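Local atomic coordinates of alpha-catenin-like protein hmp-1 (Caenorhabditis elegans, PDB entry 5H5M), a protein that binds actin filaments, beta-catenin and cadherin at adherens junctions and is required for cell migration and cell shape changes during body enclosure and elongation. Residues T54-N57 and R58-I62; E139-E142 and E143-R146; V176-I179 and Q180-A184; L301-S304 and E305-T309. All blocks are in the same frame, centred on the assembly; numbering follows the deposited sequence.

Contact 1: residues T54-N57 and R58-I62; sequences TREN and RKQKI
Arg-55 O receives Lys-59 N at 3.0 Å and Glu-56 O receives Gln-60 N at 3.1 Å, the first i to i+4 bonds of helix 56-80, with Arg-55 as its N-cap; a longer, weak bond from Lys-61 N to Asn-57 O continues the series. The same two residues, Glu-56 and Gln-60, also pair through their side chains. Glu-56 folds back at chi2 (64°), which carries its carboxylate over the next turn, where OE2 takes a nearly straight bond of 2.9 Å from Gln-60 NE2. The donor lies on the syn side of OE2 but 34° out of the carboxylate plane, while OE2 sits in the plane of the Gln-60 amide. Glu-56 OE1 meets the methylene CD of Lys-59 at 3.7 Å, while Lys-59 NZ goes to Asp-50 in a salt bridge. The next i to i+4 pair is Asn-57 with Lys-61, which bends at chi3 and lays CE and NZ beside Asn-57 OD1, with a weak NZ to OD1 bond of 3.0 Å. A methionine in place of Lys-61 would probably leave Asn-57 OD1 without this donor and its amide freer to turn. The segment lies in a predicted coiled coil of the M domain. Arg-55 bridges helices 92-122 and 237-260 through salt bridges to Asp-121 and Glu-250, Arg-58 pairs with Asp-117, and Ile-62 packs on helix 27-49 at Ser-45 and Ala-49.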
loop_
_atom_site.group_PDB
_atom_site.type_symbol
_atom_site.label_atom_id
_atom_site.label_comp_id
_atom_site.label_asym_id
_atom_site.label_seq_id
_atom_site.Cartn_x
_atom_site.Cartn_y
_atom_site.Cartn_z
ATOM N N THR A 54 1.725 -1.015 10.685
ATOM C CA THR A 54 0.297 -0.832 10.444
ATOM C C THR A 54 -0.200 0.463 11.085
ATOM O O THR A 54 0.194 0.801 12.200
ATOM C CB THR A 54 -0.523 -2.032 10.981
ATOM O OG1 THR A 54 -0.089 -3.237 10.339
ATOM C CG2 THR A 54 -2.013 -1.841 10.723
ATOM N N ARG A 55 -1.057 1.189 10.371
ATOM C CA ARG A 55 -1.598 2.451 10.870
ATOM C C ARG A 55 -2.617 2.222 11.987
ATOM O O ARG A 55 -3.333 1.219 11.995
ATOM C CB ARG A 55 -2.228 3.251 9.727
ATOM C CG ARG A 55 -1.210 3.978 8.841
ATOM C CD ARG A 55 -1.848 4.481 7.551
ATOM N NE ARG A 55 -0.988 5.407 6.813
ATOM C CZ ARG A 55 0.015 5.036 6.020
ATOM N NH1 ARG A 55 0.307 3.751 5.860
ATOM N NH2 ARG A 55 0.733 5.954 5.385
ATOM N N GLU A 56 -2.677 3.167 12.922
ATOM C CA GLU A 56 -3.476 3.015 14.136
ATOM C C GLU A 56 -4.975 2.885 13.881
ATOM O O GLU A 56 -5.634 2.022 14.460
ATOM C CB GLU A 56 -3.223 4.195 15.079
ATOM C CG GLU A 56 -4.046 4.159 16.360
ATOM C CD GLU A 56 -3.707 2.975 17.251
ATOM O OE1 GLU A 56 -2.612 2.393 17.096
ATOM O OE2 GLU A 56 -4.543 2.625 18.112
ATOM N N ASN A 57 -5.512 3.742 13.023
ATOM C CA ASN A 57 -6.948 3.774 12.789
ATOM C C ASN A 57 -7.448 2.521 12.066
ATOM O O ASN A 57 -8.554 2.052 12.325
ATOM C CB ASN A 57 -7.321 5.040 12.014
ATOM C CG ASN A 57 -8.745 5.011 11.485
ATOM O OD1 ASN A 57 -8.996 4.553 10.370
ATOM N ND2 ASN A 57 -9.687 5.484 12.293
ATOM N N ARG A 58 -6.625 1.966 11.181
ATOM C CA ARG A 58 -6.997 0.737 10.489
ATOM C C ARG A 58 -6.810 -0.462 11.418
ATOM O O ARG A 58 -7.532 -1.454 11.327
ATOM C CB ARG A 58 -6.179 0.561 9.204
ATOM C CG ARG A 58 -6.763 -0.472 8.248
ATOM C CD ARG A 58 -6.418 -0.165 6.799
ATOM N NE ARG A 58 -7.445 0.637 6.141
ATOM C CZ ARG A 58 -7.203 1.737 5.435
ATOM N NH1 ARG A 58 -5.962 2.175 5.284
ATOM N NH2 ARG A 58 -8.206 2.397 4.874
ATOM N N LYS A 59 -5.835 -0.351 12.312
ATOM C CA LYS A 59 -5.590 -1.353 13.341
ATOM C C LYS A 59 -6.818 -1.556 14.227
ATOM O O LYS A 59 -7.203 -2.685 14.519
ATOM C CB LYS A 59 -4.387 -0.939 14.191
ATOM C CG LYS A 59 -4.094 -1.825 15.384
ATOM C CD LYS A 59 -3.049 -1.168 16.280
ATOM C CE LYS A 59 -2.580 -2.104 17.379
ATOM N NZ LYS A 59 -3.716 -2.624 18.189
ATOM N N GLN A 60 -7.440 -0.459 14.643
ATOM C CA GLN A 60 -8.581 -0.540 15.547
ATOM C C GLN A 60 -9.835 -1.061 14.848
ATOM O O GLN A 60 -10.672 -1.707 15.476
ATOM C CB GLN A 60 -8.859 0.824 16.186
ATOM C CG GLN A 60 -7.796 1.293 17.193
ATOM C CD GLN A 60 -7.420 0.249 18.252
ATOM O OE1 GLN A 60 -8.178 -0.683 18.540
ATOM N NE2 GLN A 60 -6.238 0.414 18.839
ATOM N N LYS A 61 -9.968 -0.788 13.552
ATOM C CA LYS A 61 -11.109 -1.297 12.801
ATOM C C LYS A 61 -11.039 -2.815 12.698
ATOM O O LYS A 61 -12.053 -3.507 12.827
ATOM C CB LYS A 61 -11.172 -0.674 11.404
ATOM C CG LYS A 61 -11.624 0.774 11.398
ATOM C CD LYS A 61 -11.738 1.317 9.984
ATOM C CE LYS A 61 -10.421 1.923 9.527
ATOM N NZ LYS A 61 -10.588 2.884 8.402
ATOM N N ILE A 62 -9.833 -3.323 12.470
ATOM C CA ILE A 62 -9.597 -4.758 12.387
ATOM C C ILE A 62 -9.912 -5.436 13.718
ATOM O O ILE A 62 -10.576 -6.472 13.754
ATOM C CB ILE A 62 -8.144 -5.060 11.977
ATOM C CG1 ILE A 62 -7.888 -4.558 10.554
ATOM C CG2 ILE A 62 -7.851 -6.551 12.082
ATOM C CD1 ILE A 62 -6.475 -4.760 10.075
#

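Contact 2: residues E139-E142 and E143-R146; sequences EGHE and ENTR
His-141 O accepts two bonds from Thr-145, one from N and one from OG1, each 2.8 Å long. The amide approaches nearly head-on to the carbonyl, whereas the hydroxyl comes from above the carbonyl plane. With OG1 anti to its own carbonyl carbon (chi1 -62°), Thr-145 can turn its hydroxyl back to the preceding turn. A further backbone bond of 3.2 Å joins Arg-146 N to Glu-142 O. The cap is made by the imidazole: His-141, at the N-cap of helix 142-166, accepts weakly at ND1 from Asn-144 N, 3.3 Å away and in the plane of the ring. Flat groups also overlap here, the Asn-144 amide lying over one ring face with the planes only 15° apart and ND2 offset toward the rim. The ionic element is the salt bridge of Glu-142 with Arg-146: OE2 meets NE at 2.7 Å and, in a weak bond, NH2 at 2.8 Å. The carboxylate and guanidinium planes stand 76° apart, and NE reaches OE2 from above the carboxylate plane. Glu-142 OE1 has a weak bond from His-202 of helix 173-202. A negative charge in the first turn would probably be stabilised by the helix dipole, and the neighbouring Arg-146 probably offsets it as well.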
loop_
_atom_site.group_PDB
_atom_site.type_symbol
_atom_site.label_atom_id
_atom_site.label_comp_id
_atom_site.label_asym_id
_atom_site.label_seq_id
_atom_site.Cartn_x
_atom_site.Cartn_y
_atom_site.Cartn_z
ATOM N N GLU A 139 31.016 9.752 -7.563
ATOM C CA GLU A 139 31.753 10.981 -7.279
ATOM C C GLU A 139 33.239 10.822 -6.883
ATOM O O GLU A 139 34.066 11.595 -7.373
ATOM C CB GLU A 139 31.012 11.786 -6.212
ATOM C CG GLU A 139 29.914 12.628 -6.825
ATOM C CD GLU A 139 29.617 13.890 -6.036
ATOM O OE1 GLU A 139 30.513 14.357 -5.295
ATOM O OE2 GLU A 139 28.493 14.425 -6.176
ATOM N N GLY A 140 33.619 9.888 -6.007
ATOM C CA GLY A 140 32.743 9.034 -5.229
ATOM C C GLY A 140 32.721 9.489 -3.778
ATOM O O GLY A 140 33.744 9.507 -3.092
ATOM N N HIS A 141 31.540 9.884 -3.319
ATOM C CA HIS A 141 31.358 10.463 -1.993
ATOM C C HIS A 141 31.203 9.370 -0.933
ATOM O O HIS A 141 30.120 8.799 -0.774
ATOM C CB HIS A 141 30.135 11.378 -2.011
ATOM C CG HIS A 141 30.233 12.544 -1.083
ATOM N ND1 HIS A 141 29.885 12.463 0.247
ATOM C CD2 HIS A 141 30.625 13.822 -1.293
ATOM C CE1 HIS A 141 30.061 13.641 0.818
ATOM N NE2 HIS A 141 30.512 14.484 -0.094
ATOM N N GLU A 142 32.293 9.083 -0.221
ATOM C CA GLU A 142 32.330 8.003 0.769
ATOM C C GLU A 142 31.227 8.123 1.818
ATOM O O GLU A 142 30.517 7.159 2.100
ATOM C CB GLU A 142 33.699 7.964 1.461
ATOM C CG GLU A 142 33.780 7.011 2.653
ATOM C CD GLU A 142 34.070 5.574 2.249
ATOM O OE1 GLU A 142 34.215 5.311 1.038
ATOM O OE2 GLU A 142 34.153 4.707 3.146
ATOM N N GLU A 143 31.085 9.316 2.383
ATOM C CA GLU A 143 30.116 9.554 3.445
ATOM C C GLU A 143 28.677 9.388 2.960
ATOM O O GLU A 143 27.839 8.827 3.665
ATOM C CB GLU A 143 30.312 10.953 4.034
ATOM C CG GLU A 143 31.661 11.162 4.720
ATOM C CD GLU A 143 32.788 11.455 3.741
ATOM O OE1 GLU A 143 32.544 11.417 2.516
ATOM O OE2 GLU A 143 33.919 11.728 4.197
ATOM N N ASN A 144 28.394 9.872 1.754
ATOM C CA ASN A 144 27.047 9.786 1.202
ATOM C C ASN A 144 26.710 8.390 0.702
ATOM O O ASN A 144 25.575 7.937 0.838
ATOM C CB ASN A 144 26.863 10.794 0.066
ATOM C CG ASN A 144 26.735 12.215 0.566
ATOM O OD1 ASN A 144 26.435 12.447 1.738
ATOM N ND2 ASN A 144 26.954 13.178 -0.325
ATOM N N THR A 145 27.693 7.711 0.119
ATOM C CA THR A 145 27.475 6.365 -0.393
ATOM C C THR A 145 27.060 5.427 0.738
ATOM O O THR A 145 26.101 4.674 0.599
ATOM C CB THR A 145 28.729 5.806 -1.098
ATOM O OG1 THR A 145 29.057 6.632 -2.221
ATOM C CG2 THR A 145 28.477 4.384 -1.584
ATOM N N ARG A 146 27.769 5.497 1.862
ATOM C CA ARG A 146 27.459 4.648 3.008
ATOM C C ARG A 146 26.096 4.986 3.606
ATOM O O ARG A 146 25.364 4.093 4.036
ATOM C CB ARG A 146 28.550 4.764 4.071
ATOM C CG ARG A 146 29.910 4.298 3.577
ATOM C CD ARG A 146 30.789 3.807 4.710
ATOM N NE ARG A 146 32.107 3.401 4.228
ATOM C CZ ARG A 146 32.379 2.208 3.706
ATOM N NH1 ARG A 146 31.424 1.295 3.596
ATOM N NH2 ARG A 146 33.606 1.928 3.292
#

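Contact 3: residues V176-I179 and Q180-A184; sequences VSVI and QHTAA
Val-176 O to Gln-180 N (2.9 Å), Ser-177 O to His-181 N (3.1 Å) and Ile-179 O to Ala-183 N (2.9 Å) are regular i to i+4 bonds within helix 173-202. At Val-178 O the backbone bond from Thr-182 N, 2.9 Å, is joined by one from Thr-182 OG1, 2.6 Å. The two donors come from opposite faces of the carbonyl plane, so the oxygen is gripped between amide and hydroxyl. Chi1 of -53° sets OG1 back along the helix for this bond and leaves CG2 anti to the backbone N. A valine in place of Thr-182 would probably leave Val-178 O with its amide donor alone and cost the side chain the bond that fixes its rotation. His-181 likewise turns its ring back one turn, with Ser-177 O near the ring plane at the ND1 edge; the separation is implausibly short, and the details of that bond are doubtful. Ser-177 OG lies 3.2 Å from His-181 CE1. Gln-180 runs alongside Val-176, pointing the same way, and the valine's CG1 touches the amide at OE1, 3.7 Å off. Ile-179 faces inward between helices, on Ala-163 of helix 142-166 and on Leu-227 and Ala-230 of helix 207-233, while Thr-182 rests on Leu-226 and Leu-227, joining this turn to a helical bundle of the M domain.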
loop_
_atom_site.group_PDB
_atom_site.type_symbol
_atom_site.label_atom_id
_atom_site.label_comp_id
_atom_site.label_asym_id
_atom_site.label_seq_id
_atom_site.Cartn_x
_atom_site.Cartn_y
_atom_site.Cartn_z
ATOM N N VAL A 176 1.170 -15.376 -6.324
ATOM C CA VAL A 176 1.858 -15.455 -5.040
ATOM C C VAL A 176 3.211 -16.143 -5.198
ATOM O O VAL A 176 4.209 -15.718 -4.616
ATOM C CB VAL A 176 1.002 -16.204 -3.985
ATOM C CG1 VAL A 176 1.874 -16.754 -2.854
ATOM C CG2 VAL A 176 -0.088 -15.289 -3.437
ATOM N N SER A 177 3.246 -17.193 -6.009
ATOM C CA SER A 177 4.488 -17.916 -6.251
ATOM C C SER A 177 5.551 -17.003 -6.860
ATOM O O SER A 177 6.697 -16.993 -6.412
ATOM C CB SER A 177 4.242 -19.115 -7.160
ATOM O OG SER A 177 5.460 -19.769 -7.459
ATOM N N VAL A 178 5.161 -16.234 -7.875
ATOM C CA VAL A 178 6.073 -15.295 -8.521
ATOM C C VAL A 178 6.527 -14.209 -7.547
ATOM O O VAL A 178 7.711 -13.876 -7.482
ATOM C CB VAL A 178 5.424 -14.637 -9.758
ATOM C CG1 VAL A 178 6.246 -13.439 -10.231
ATOM C CG2 VAL A 178 5.258 -15.656 -10.876
ATOM N N ILE A 179 5.583 -13.672 -6.782
ATOM C CA ILE A 179 5.874 -12.635 -5.797
ATOM C C ILE A 179 6.878 -13.103 -4.745
ATOM O O ILE A 179 7.816 -12.379 -4.405
ATOM C CB ILE A 179 4.582 -12.164 -5.095
ATOM C CG1 ILE A 179 3.684 -11.424 -6.092
ATOM C CG2 ILE A 179 4.907 -11.273 -3.899
ATOM C CD1 ILE A 179 2.289 -11.160 -5.588
ATOM N N GLN A 180 6.687 -14.317 -4.239
ATOM C CA GLN A 180 7.564 -14.839 -3.198
ATOM C C GLN A 180 8.970 -15.124 -3.727
ATOM O O GLN A 180 9.958 -14.826 -3.053
ATOM C CB GLN A 180 6.962 -16.094 -2.571
ATOM C CG GLN A 180 5.783 -15.785 -1.663
ATOM C CD GLN A 180 5.108 -17.021 -1.117
ATOM O OE1 GLN A 180 5.116 -18.078 -1.746
ATOM N NE2 GLN A 180 4.511 -16.892 0.062
ATOM N N HIS A 181 9.061 -15.696 -4.927
ATOM C CA HIS A 181 10.361 -15.952 -5.544
ATOM C C HIS A 181 11.102 -14.648 -5.836
ATOM O O HIS A 181 12.302 -14.527 -5.572
ATOM C CB HIS A 181 10.211 -16.760 -6.833
ATOM C CG HIS A 181 9.801 -18.186 -6.612
ATOM N ND1 HIS A 181 8.487 -18.566 -6.444
ATOM C CD2 HIS A 181 10.536 -19.317 -6.524
ATOM C CE1 HIS A 181 8.430 -19.875 -6.270
ATOM N NE2 HIS A 181 9.659 -20.356 -6.311
ATOM N N THR A 182 10.372 -13.672 -6.368
ATOM C CA THR A 182 10.942 -12.373 -6.696
ATOM C C THR A 182 11.413 -11.651 -5.438
ATOM O O THR A 182 12.473 -11.028 -5.435
ATOM C CB THR A 182 9.927 -11.495 -7.451
ATOM O OG1 THR A 182 9.422 -12.215 -8.583
ATOM C CG2 THR A 182 10.575 -10.199 -7.918
ATOM N N ALA A 183 10.634 -11.755 -4.366
ATOM C CA ALA A 183 10.999 -11.131 -3.096
ATOM C C ALA A 183 12.291 -11.727 -2.538
ATOM O O ALA A 183 13.161 -10.996 -2.059
ATOM C CB ALA A 183 9.872 -11.273 -2.087
ATOM N N ALA A 184 12.417 -13.051 -2.613
ATOM C CA ALA A 184 13.622 -13.732 -2.141
ATOM C C ALA A 184 14.848 -13.358 -2.976
ATOM O O ALA A 184 15.963 -13.287 -2.457
ATOM C CB ALA A 184 13.418 -15.243 -2.151
#

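Contact 4: residues L301-S304 and E305-T309; sequences LQNS and EYTET
Ser-304 OG is approached by two backbone amides, Tyr-306 N at 3.2 Å and Thr-307 N at 3.4 Å, both in weak bonds. In return Thr-307 OG1 accepts from Ser-304 N at 3.0 Å, almost straight at 169°, and the two exchanges make a capping box at the N-terminus of helix 305-339. Both hydroxyls reach across because each is set between its own backbone N and carbonyl carbon (chi1 63° in both), Ser-304 OG turning into the first turn and Thr-307 OG1 back toward the loop. Ser-304 OG thus serves as an acceptor, if a weak one, for first-turn amides that have no preceding turn to bond to, while Thr-307 OG1 takes the amide of the cap residue. Ser-304 O then starts the regular helical pattern by accepting from Glu-308 N at 3.1 Å. Beside the capping box lies an apolar patch. Leu-301 brings CB to within 3.9 Å of Thr-307 CG2, the methyl that also touches Gln-302 O, and the leucine crosses the tyrosine side chain at an angle. The hydroxyl of Tyr-306 bonds to Leu-373 O in helix 345-374, tying the start of this helix to the last one of the chain. Leu-301 CD1 meets the ring of Tyr-306 at its edge, in plane, 3.9 Å from CE2.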
loop_
_atom_site.group_PDB
_atom_site.type_symbol
_atom_site.label_atom_id
_atom_site.label_comp_id
_atom_site.label_asym_id
_atom_site.label_seq_id
_atom_site.Cartn_x
_atom_site.Cartn_y
_atom_site.Cartn_z
ATOM N N LEU A 301 -8.085 -3.169 -21.173
ATOM C CA LEU A 301 -9.427 -3.157 -21.738
ATOM C C LEU A 301 -9.399 -2.902 -23.239
ATOM O O LEU A 301 -8.391 -2.460 -23.790
ATOM C CB LEU A 301 -10.288 -2.094 -21.051
ATOM C CG LEU A 301 -10.528 -2.270 -19.549
ATOM C CD1 LEU A 301 -11.312 -1.091 -18.992
ATOM C CD2 LEU A 301 -11.255 -3.577 -19.275
ATOM N N GLN A 302 -10.511 -3.195 -23.899
ATOM C CA GLN A 302 -10.708 -2.775 -25.279
ATOM C C GLN A 302 -10.863 -1.253 -25.307
ATOM O O GLN A 302 -11.491 -0.674 -24.415
ATOM C CB GLN A 302 -11.933 -3.469 -25.879
ATOM C CG GLN A 302 -12.288 -3.027 -27.282
ATOM C CD GLN A 302 -13.506 -3.752 -27.821
ATOM O OE1 GLN A 302 -14.026 -4.674 -27.189
ATOM N NE2 GLN A 302 -13.972 -3.335 -28.993
ATOM N N ASN A 303 -10.276 -0.606 -26.308
ATOM C CA ASN A 303 -10.364 0.848 -26.423
ATOM C C ASN A 303 -11.807 1.300 -26.625
ATOM O O ASN A 303 -12.527 0.757 -27.457
ATOM C CB ASN A 303 -9.484 1.355 -27.569
ATOM C CG ASN A 303 -9.449 2.870 -27.655
ATOM O OD1 ASN A 303 -9.929 3.460 -28.620
ATOM N ND2 ASN A 303 -8.883 3.507 -26.638
ATOM N N SER A 304 -12.224 2.291 -25.845
ATOM C CA SER A 304 -13.588 2.800 -25.915
ATOM C C SER A 304 -13.633 4.255 -25.470
ATOM O O SER A 304 -12.606 4.837 -25.116
ATOM C CB SER A 304 -14.527 1.958 -25.044
ATOM O OG SER A 304 -14.161 2.046 -23.676
ATOM N N GLU A 305 -14.824 4.842 -25.489
ATOM C CA GLU A 305 -15.008 6.188 -24.967
ATOM C C GLU A 305 -14.729 6.188 -23.470
ATOM O O GLU A 305 -14.245 7.172 -22.916
ATOM C CB GLU A 305 -16.419 6.699 -25.256
ATOM C CG GLU A 305 -16.690 8.100 -24.738
ATOM C CD GLU A 305 -17.974 8.684 -25.293
ATOM O OE1 GLU A 305 -18.541 8.087 -26.234
ATOM O OE2 GLU A 305 -18.410 9.741 -24.791
ATOM N N TYR A 306 -15.021 5.062 -22.829
ATOM C CA TYR A 306 -14.760 4.894 -21.408
ATOM C C TYR A 306 -13.278 5.002 -21.070
ATOM O O TYR A 306 -12.891 5.771 -20.191
ATOM C CB TYR A 306 -15.299 3.547 -20.926
ATOM C CG TYR A 306 -14.884 3.211 -19.514
ATOM C CD1 TYR A 306 -15.371 3.942 -18.441
ATOM C CD2 TYR A 306 -14.013 2.161 -19.252
ATOM C CE1 TYR A 306 -14.998 3.645 -17.150
ATOM C CE2 TYR A 306 -13.638 1.854 -17.960
ATOM C CZ TYR A 306 -14.135 2.598 -16.914
ATOM O OH TYR A 306 -13.766 2.302 -15.624
ATOM N N THR A 307 -12.449 4.230 -21.766
ATOM C CA THR A 307 -11.021 4.204 -21.468
ATOM C C THR A 307 -10.347 5.525 -21.825
ATOM O O THR A 307 -9.489 6.003 -21.089
ATOM C CB THR A 307 -10.304 3.057 -22.201
ATOM O OG1 THR A 307 -10.401 3.246 -23.618
ATOM C CG2 THR A 307 -10.915 1.716 -21.820
ATOM N N GLU A 308 -10.741 6.121 -22.945
ATOM C CA GLU A 308 -10.157 7.394 -23.356
ATOM C C GLU A 308 -10.480 8.505 -22.358
ATOM O O GLU A 308 -9.639 9.361 -22.084
ATOM C CB GLU A 308 -10.637 7.782 -24.758
ATOM C CG GLU A 308 -10.094 6.876 -25.849
ATOM C CD GLU A 308 -10.188 7.491 -27.233
ATOM O OE1 GLU A 308 -10.893 8.511 -27.390
ATOM O OE2 GLU A 308 -9.551 6.953 -28.164
ATOM N N THR A 309 -11.693 8.478 -21.811
ATOM C CA THR A 309 -12.124 9.477 -20.836
ATOM C C THR A 309 -11.336 9.346 -19.533
ATOM O O THR A 309 -10.976 10.343 -18.906
ATOM C CB THR A 309 -13.635 9.358 -20.540
ATOM O OG1 THR A 309 -14.378 9.545 -21.751
ATOM C CG2 THR A 309 -14.074 10.404 -19.534
#

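How the contacts relate
All four contacts are local turns of an all-helical M domain, in series along the chain and touching nowhere. Contacts 1, 2 and 4 are at the surface and include helix starts; contact 3 lies within a helix and is partly buried. The starts differ: 139-146 uses an imidazole acceptor and 301-309 a serine-threonine box, whereas contact 1 has an arginine at the N-cap position whose side chain leaves for salt bridges with other helices. Charge marks contacts 1 and 2, whereas threonine hydroxyls bond back to a carbonyl one turn earlier in contacts 2, 3 and 4. Contacts 2 and 3 sit on consecutive helices, 142-166 and 173-202. The centre of contact 1 lies nearest the centre of the chain, about 14 Å away.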